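Local coordinates for ActII protein (Streptomyces coelicolor, PDB 2OPT) that probably represses transcription as a TetR-family regulator that binds operator DNA, and takes up actinorhodin or a biosynthetic precursor of it as ligand, at residues M29-L32 with A33-K37; W75-Q78 with V79-M82; M118-L121 with R122-G125. One frame throughout, in Å; residues are numbered along the deposited sequence.

Contact 1: residues M29-L32 with A33-K37; sequences MRRL and AQELK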
loop_
_atom_site.group_PDB
_atom_site.type_symbol
_atom_site.label_atom_id
_atom_site.label_comp_id
_atom_site.label_asym_id
_atom_site.label_seq_id
_atom_site.Cartn_x
_atom_site.Cartn_y
_atom_site.Cartn_z
ATOM N N MET A 29 10.618 19.360 -16.187
ATOM C CA MET A 29 10.381 20.843 -16.234
ATOM C C MET A 29 10.664 21.415 -17.634
ATOM O O MET A 29 9.956 22.317 -18.141
ATOM C CB MET A 29 11.237 21.532 -15.162
ATOM C CG MET A 29 10.782 21.167 -13.747
ATOM S SD MET A 29 8.975 21.133 -13.490
ATOM C CE MET A 29 8.647 22.860 -13.162
ATOM N N ARG A 30 11.663 20.852 -18.278
ATOM C CA ARG A 30 11.997 21.266 -19.623
ATOM C C ARG A 30 10.870 20.982 -20.617
ATOM O O ARG A 30 10.546 21.850 -21.443
ATOM C CB ARG A 30 13.299 20.618 -20.064
ATOM C CG ARG A 30 13.876 21.206 -21.313
ATOM C CD ARG A 30 15.323 20.749 -21.472
ATOM N NE ARG A 30 16.198 21.362 -20.458
ATOM C CZ ARG A 30 16.769 22.557 -20.577
ATOM N NH1 ARG A 30 17.547 23.013 -19.592
ATOM N NH2 ARG A 30 16.563 23.294 -21.676
ATOM N N ARG A 31 10.280 19.787 -20.537
ATOM C CA ARG A 31 9.182 19.420 -21.419
ATOM C C ARG A 31 8.014 20.351 -21.155
ATOM O O ARG A 31 7.326 20.803 -22.079
ATOM C CB ARG A 31 8.751 17.976 -21.146
ATOM C CG ARG A 31 7.423 17.561 -21.887
ATOM C CD ARG A 31 7.502 17.791 -23.391
ATOM N NE ARG A 31 6.225 17.570 -24.080
ATOM C CZ ARG A 31 5.702 16.371 -24.278
ATOM N NH1 ARG A 31 6.330 15.265 -23.815
ATOM N NH2 ARG A 31 4.551 16.279 -24.919
ATOM N N LEU A 32 7.794 20.645 -19.873
ATOM C CA LEU A 32 6.686 21.476 -19.449
ATOM C C LEU A 32 6.867 22.891 -19.969
ATOM O O LEU A 32 5.939 23.475 -20.553
ATOM C CB LEU A 32 6.518 21.410 -17.902
ATOM C CG LEU A 32 5.370 22.200 -17.263
ATOM C CD1 LEU A 32 3.943 21.957 -17.934
ATOM C CD2 LEU A 32 5.341 21.970 -15.785
ATOM N N ALA A 33 8.081 23.423 -19.864
ATOM C CA ALA A 33 8.342 24.759 -20.395
ATOM C C ALA A 33 8.169 24.812 -21.911
ATOM O O ALA A 33 7.645 25.793 -22.464
ATOM C CB ALA A 33 9.718 25.209 -19.994
ATOM N N GLN A 34 8.634 23.774 -22.597
ATOM C CA GLN A 34 8.450 23.622 -24.038
ATOM C C GLN A 34 6.970 23.649 -24.413
ATOM O O GLN A 34 6.542 24.370 -25.323
ATOM C CB GLN A 34 9.047 22.290 -24.435
ATOM C CG GLN A 34 8.778 21.895 -25.879
ATOM C CD GLN A 34 9.408 20.539 -26.281
ATOM O OE1 GLN A 34 10.601 20.476 -26.574
ATOM N NE2 GLN A 34 8.592 19.487 -26.369
ATOM N N GLU A 35 6.179 22.867 -23.695
ATOM C CA GLU A 35 4.773 22.728 -23.973
ATOM C C GLU A 35 4.015 24.062 -23.771
ATOM O O GLU A 35 3.056 24.343 -24.471
ATOM C CB GLU A 35 4.231 21.645 -23.046
ATOM C CG GLU A 35 3.020 20.951 -23.540
ATOM C CD GLU A 35 3.258 20.143 -24.789
ATOM O OE1 GLU A 35 4.419 19.685 -25.046
ATOM O OE2 GLU A 35 2.248 19.962 -25.504
ATOM N N LEU A 36 4.439 24.846 -22.777
ATOM C CA LEU A 36 3.859 26.139 -22.465
ATOM C C LEU A 36 4.436 27.268 -23.320
ATOM O O LEU A 36 3.855 28.352 -23.421
ATOM C CB LEU A 36 4.120 26.440 -21.017
ATOM C CG LEU A 36 3.359 25.645 -19.934
ATOM C CD1 LEU A 36 4.101 25.725 -18.638
ATOM C CD2 LEU A 36 1.970 26.233 -19.800
ATOM N N LYS A 37 5.594 27.012 -23.926
ATOM C CA LYS A 37 6.313 28.008 -24.711
ATOM C C LYS A 37 6.715 29.181 -23.886
ATOM O O LYS A 37 6.574 30.326 -24.290
ATOM C CB LYS A 37 5.486 28.436 -25.912
ATOM C CG LYS A 37 5.645 27.455 -27.016
ATOM C CD LYS A 37 4.341 27.069 -27.609
ATOM C CE LYS A 37 4.600 25.879 -28.507
ATOM N NZ LYS A 37 5.399 24.812 -27.781
#
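Arg-31 meets Glu-35, one turn further along the helix, chiefly through its inner nitrogen and not squarely with the end of its guanidinium. NE gives Glu-35 OE1 a nearly straight bond of 2.9 Å, while NH2 adds only a weak one to the same oxygen. The oxygen sits at the guanidinium edge, within that group's plane, yet OE1 accepts the bond from above the carboxylate plane; the two flat groups are turned 61° against each other. Both chains bend at chi2 (55° in Arg-31, 65° in Glu-35) and run alongside each other, which brings NE to the carboxylate. The other end of the guanidinium is spoken for: NH1 pairs with Glu-22, and two carboxylates thus share the group, which probably limits its rotation and balances its charge.

Gln-34 crosses the same arginine, its NE2 3.6 Å from Arg-31 CD. This is packing without a hydrogen bond. On a different face of the helix Leu-32 and Leu-36 lie side by side, their CD1 methyls 3.8 Å apart.

The helix finishes in a Schellman motif with Lys-37, of positive phi, as the C-prime residue. Gln-34 O is gripped from opposite faces of its plane, by Lys-37 N at 3.1 Å and by Lys-37 NZ at 2.7 Å, so the lysine chain curls back to give this helix-end carbonyl a second donor.

Helix 29-36 falls in the predicted helix-turn-helix motif. Leu-32 and Leu-36 rest on Thr-14 of helix 8-22, Leu-32 also on Ala-15, and Met-29, Leu-32 and Ala-33 pack against Leu-43 of helix 40-47, so the segment is held between the helices before and after it.

Contact 2: residues W75-Q78 with V79-M82; sequences WAEQ and VKEM
Gln-78 NE2 is held by two acceptors: a water at 3.0 Å, which links it to Glu-81, and the backbone oxygen of Glu-69. The same water donates to Glu-81 OE1 over 2.8 Å, bridging two side chains that lie next to each other and point the same way, with amide and carboxylate planes 51° apart. Glu-81 has a second modelled conformer, so the bridge describes one of its states. Gln-78 OE1 accepts from the backbone N of Glu-71, and with both ends of the amide engaged its rotation is probably fixed.

The apolar side of this turn belongs to Trp-75 and Val-79. Val-79 CG2 sits over the centre of the six-membered ring of Trp-75, 3.9 Å from its centroid and only 13° off the normal, a true CH-pi contact. Trp-75 brings the ring there by placing CG opposite its backbone N (chi1 -174°), while Val-79 offers the methyl that lies beside its own N. NE1 of the indole bonds to Leu-120 O, pinning the ring against helix 108-123.

Elsewhere on the turn, Lys-80, an extended chain, crosses Glu-77, which is bent at chi2. NZ makes a weak salt bridge to Glu-77 OE2 at 3.4 Å, doubtful because this glutamate too has two conformers; Lys-80 CD approaches the same oxygen at 3.5 Å. With an alanine in place of Lys-80, Glu-77 would probably lose even this loose counter-charge, and a gap is likely to open beside Leu-205 and Ile-209 of helix 197-219, against which the lysine packs.

The start of helix 75-92 thus lies against helix 108-123 by Trp-75 and against helix 197-219 by Ala-76 and Lys-80, within the helical C-terminal domain of the TetR family.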
loop_
_atom_site.group_PDB
_atom_site.type_symbol
_atom_site.label_atom_id
_atom_site.label_comp_id
_atom_site.label_asym_id
_atom_site.label_seq_id
_atom_site.Cartn_x
_atom_site.Cartn_y
_atom_site.Cartn_z
ATOM N N TRP A 75 -24.558 5.436 6.100
ATOM C CA TRP A 75 -23.116 5.659 6.325
ATOM C C TRP A 75 -22.239 4.742 5.479
ATOM O O TRP A 75 -21.377 5.200 4.735
ATOM C CB TRP A 75 -22.777 5.513 7.802
ATOM C CG TRP A 75 -21.358 5.869 8.164
ATOM C CD1 TRP A 75 -20.886 7.115 8.391
ATOM C CD2 TRP A 75 -20.239 4.970 8.367
ATOM N NE1 TRP A 75 -19.542 7.069 8.709
ATOM C CE2 TRP A 75 -19.119 5.765 8.698
ATOM C CE3 TRP A 75 -20.069 3.581 8.269
ATOM C CZ2 TRP A 75 -17.846 5.214 8.965
ATOM C CZ3 TRP A 75 -18.824 3.036 8.498
ATOM C CH2 TRP A 75 -17.718 3.843 8.893
ATOM N N ALA A 76 -22.482 3.442 5.551
ATOM C CA ALA A 76 -21.572 2.457 4.968
ATOM C C ALA A 76 -21.464 2.618 3.447
ATOM O O ALA A 76 -20.375 2.522 2.883
ATOM C CB ALA A 76 -22.007 1.069 5.303
ATOM N N GLU A 77 -22.602 2.815 2.783
ATOM C CA GLU A 77 -22.608 2.999 1.365
ATOM C C GLU A 77 -21.982 4.353 0.956
ATOM O O GLU A 77 -21.440 4.467 -0.107
ATOM C CB GLU A 77 -24.035 2.835 0.842
ATOM C CG GLU A 77 -24.584 1.420 1.042
ATOM C CD GLU A 77 -23.885 0.360 0.150
ATOM O OE1 GLU A 77 -23.881 0.526 -1.092
ATOM O OE2 GLU A 77 -23.362 -0.644 0.688
ATOM N N GLN A 78 -22.068 5.377 1.813
ATOM C CA GLN A 78 -21.440 6.666 1.494
ATOM C C GLN A 78 -19.903 6.575 1.554
ATOM O O GLN A 78 -19.193 7.223 0.786
ATOM C CB GLN A 78 -21.940 7.757 2.437
ATOM C CG GLN A 78 -23.280 8.277 2.090
ATOM C CD GLN A 78 -23.608 9.567 2.794
ATOM O OE1 GLN A 78 -23.574 9.657 4.023
ATOM N NE2 GLN A 78 -24.038 10.544 2.023
ATOM N N VAL A 79 -19.394 5.803 2.513
ATOM C CA VAL A 79 -17.948 5.540 2.593
ATOM C C VAL A 79 -17.534 4.765 1.340
ATOM O O VAL A 79 -16.620 5.156 0.628
ATOM C CB VAL A 79 -17.607 4.798 3.905
ATOM C CG1 VAL A 79 -16.102 4.610 4.049
ATOM C CG2 VAL A 79 -18.062 5.640 5.077
ATOM N N LYS A 80 -18.198 3.674 1.029
ATOM C CA LYS A 80 -17.971 3.045 -0.275
ATOM C C LYS A 80 -17.920 4.020 -1.420
ATOM O O LYS A 80 -16.968 3.994 -2.221
ATOM C CB LYS A 80 -19.050 2.004 -0.548
ATOM C CG LYS A 80 -18.902 0.818 0.402
ATOM C CD LYS A 80 -19.926 -0.286 0.118
ATOM C CE LYS A 80 -19.566 -1.513 0.979
ATOM N NZ LYS A 80 -20.578 -2.547 0.695
ATOM N N GLU A 81 -18.946 4.869 -1.510
ATOM C CA GLU A 81 -19.106 5.857 -2.598
ATOM C C GLU A 81 -17.889 6.752 -2.729
ATOM O O GLU A 81 -17.391 7.017 -3.829
ATOM C CB GLU A 81 -20.317 6.766 -2.336
ATOM C CG GLU A 81 -20.298 8.081 -3.180
ATOM C CD GLU A 81 -21.359 9.133 -2.784
ATOM O OE1 GLU A 81 -22.221 8.868 -1.929
ATOM O OE2 GLU A 81 -21.327 10.236 -3.379
ATOM N N MET A 82 -17.445 7.275 -1.589
ATOM C CA MET A 82 -16.281 8.151 -1.535
ATOM C C MET A 82 -15.006 7.420 -1.941
ATOM O O MET A 82 -14.123 7.999 -2.573
ATOM C CB MET A 82 -16.127 8.740 -0.130
ATOM C CG MET A 82 -14.707 9.141 0.230
ATOM S SD MET A 82 -14.488 9.357 2.006
ATOM C CE MET A 82 -13.899 7.733 2.476
HETATM O O HOH W 1 -24.450 10.270 -0.896
#

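Contact 3: residues M118-L121 with R122-G125; sequences MNLL and RSGG
Ser-123 folds its hydroxyl back onto the helix it belongs to: OG donates to Leu-120 O, three residues earlier, at 2.6 Å. A chi1 of 81° makes this possible, setting OG between the backbone N and the carbonyl carbon, from where it approaches that carbonyl oxygen 26° out of its plane. Gly-124 N adds a weak bond to the same oxygen, the indole of Trp-75, from helix 75-92, is a further donor, and the better bond of Gly-124 N, of 3.1 Å, goes to Leu-121 O from well above the carbonyl plane.

Arg-122 begins close to the helix, with CG 3.3 Å from Met-118 O, then bends at chi2 and again at chi3 (-90°), which carries the guanidinium away from the turn. NE there bonds to Asn-184 OD1 of the second subunit, whose ND2 is bonded to Asn-119 OD1, so one asparagine is read by both residues at the dimer contact.

The serine bond commonly accompanies helices; the i to i+3 bonds of Gly-124 N and Gly-125 N, with positive phi at Gly-125, are typical of a helix C-terminus, here that of helix 108-123.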
loop_
_atom_site.group_PDB
_atom_site.type_symbol
_atom_site.label_atom_id
_atom_site.label_comp_id
_atom_site.label_asym_id
_atom_site.label_seq_id
_atom_site.Cartn_x
_atom_site.Cartn_y
_atom_site.Cartn_z
ATOM N N MET A 118 -13.273 13.146 7.143
ATOM C CA MET A 118 -13.356 12.974 8.562
ATOM C C MET A 118 -14.743 13.325 9.080
ATOM O O MET A 118 -15.223 12.680 9.996
ATOM C CB MET A 118 -12.328 13.868 9.248
ATOM C CG MET A 118 -10.916 13.387 8.975
ATOM S SD MET A 118 -10.636 11.677 9.519
ATOM C CE MET A 118 -9.335 11.208 8.410
ATOM N N ASN A 119 -15.381 14.358 8.522
ATOM C CA ASN A 119 -16.745 14.638 8.895
ATOM C C ASN A 119 -17.588 13.380 8.712
ATOM O O ASN A 119 -18.361 13.012 9.616
ATOM C CB ASN A 119 -17.326 15.837 8.115
ATOM C CG ASN A 119 -18.510 16.469 8.819
ATOM O OD1 ASN A 119 -18.477 16.716 10.010
ATOM N ND2 ASN A 119 -19.548 16.759 8.074
ATOM N N LEU A 120 -17.458 12.714 7.563
ATOM C CA LEU A 120 -18.301 11.533 7.273
ATOM C C LEU A 120 -18.008 10.381 8.239
ATOM O O LEU A 120 -18.921 9.726 8.750
ATOM C CB LEU A 120 -18.048 11.025 5.857
ATOM C CG LEU A 120 -18.927 9.887 5.271
ATOM C CD1 LEU A 120 -20.421 10.167 5.406
ATOM C CD2 LEU A 120 -18.563 9.589 3.815
ATOM N N LEU A 121 -16.731 10.112 8.444
ATOM C CA LEU A 121 -16.297 9.014 9.331
ATOM C C LEU A 121 -16.796 9.185 10.760
ATOM O O LEU A 121 -17.427 8.291 11.317
ATOM C CB LEU A 121 -14.782 8.824 9.275
ATOM C CG LEU A 121 -14.226 8.364 7.909
ATOM C CD1 LEU A 121 -12.689 8.513 7.819
ATOM C CD2 LEU A 121 -14.675 6.960 7.461
ATOM N N ARG A 122 -16.561 10.347 11.339
ATOM C CA ARG A 122 -17.120 10.673 12.651
ATOM C C ARG A 122 -18.640 10.646 12.753
ATOM O O ARG A 122 -19.196 10.289 13.789
ATOM C CB ARG A 122 -16.599 12.026 13.140
ATOM C CG ARG A 122 -15.100 12.054 13.247
ATOM C CD ARG A 122 -14.669 12.548 14.581
ATOM N NE ARG A 122 -14.522 13.976 14.521
ATOM C CZ ARG A 122 -14.458 14.807 15.556
ATOM N NH1 ARG A 122 -14.513 14.355 16.814
ATOM N NH2 ARG A 122 -14.345 16.111 15.300
ATOM N N SER A 123 -19.326 11.059 11.706
ATOM C CA SER A 123 -20.776 11.015 11.690
ATOM C C SER A 123 -21.286 9.590 11.893
ATOM O O SER A 123 -22.403 9.403 12.305
ATOM C CB SER A 123 -21.311 11.584 10.395
ATOM O OG SER A 123 -21.233 10.590 9.399
ATOM N N GLY A 124 -20.452 8.591 11.617
ATOM C CA GLY A 124 -20.822 7.209 11.842
ATOM C C GLY A 124 -20.522 6.689 13.232
ATOM O O GLY A 124 -20.592 5.482 13.475
ATOM N N GLY A 125 -20.179 7.590 14.148
ATOM C CA GLY A 125 -19.926 7.237 15.520
ATOM C C GLY A 125 -18.562 6.685 15.814
ATOM O O GLY A 125 -18.341 6.177 16.906
#

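Contact 1 stands apart, its centre about 40 Å from that of contact 2 and about 43 Å from that of contact 3, across the chain's centre, in the presumed DNA-binding part. Contacts 2 and 3 adjoin in the C-terminal domain, where helices 75-92 and 108-123 meet partly through the Trp-75 indole. Each of the three mixes buried and exposed residues. In 29-37 a partly exposed charged pair goes with leucines turned to neighbouring helices; 75-82 relies on a methyl over an aromatic face, with weak or water-borne polar links beside it; 118-125 depends on backbone oxygens and a serine hydroxyl, and it alone touches the second subunit. Contacts 1 and 3 both finish helices, whereas contact 2 opens one.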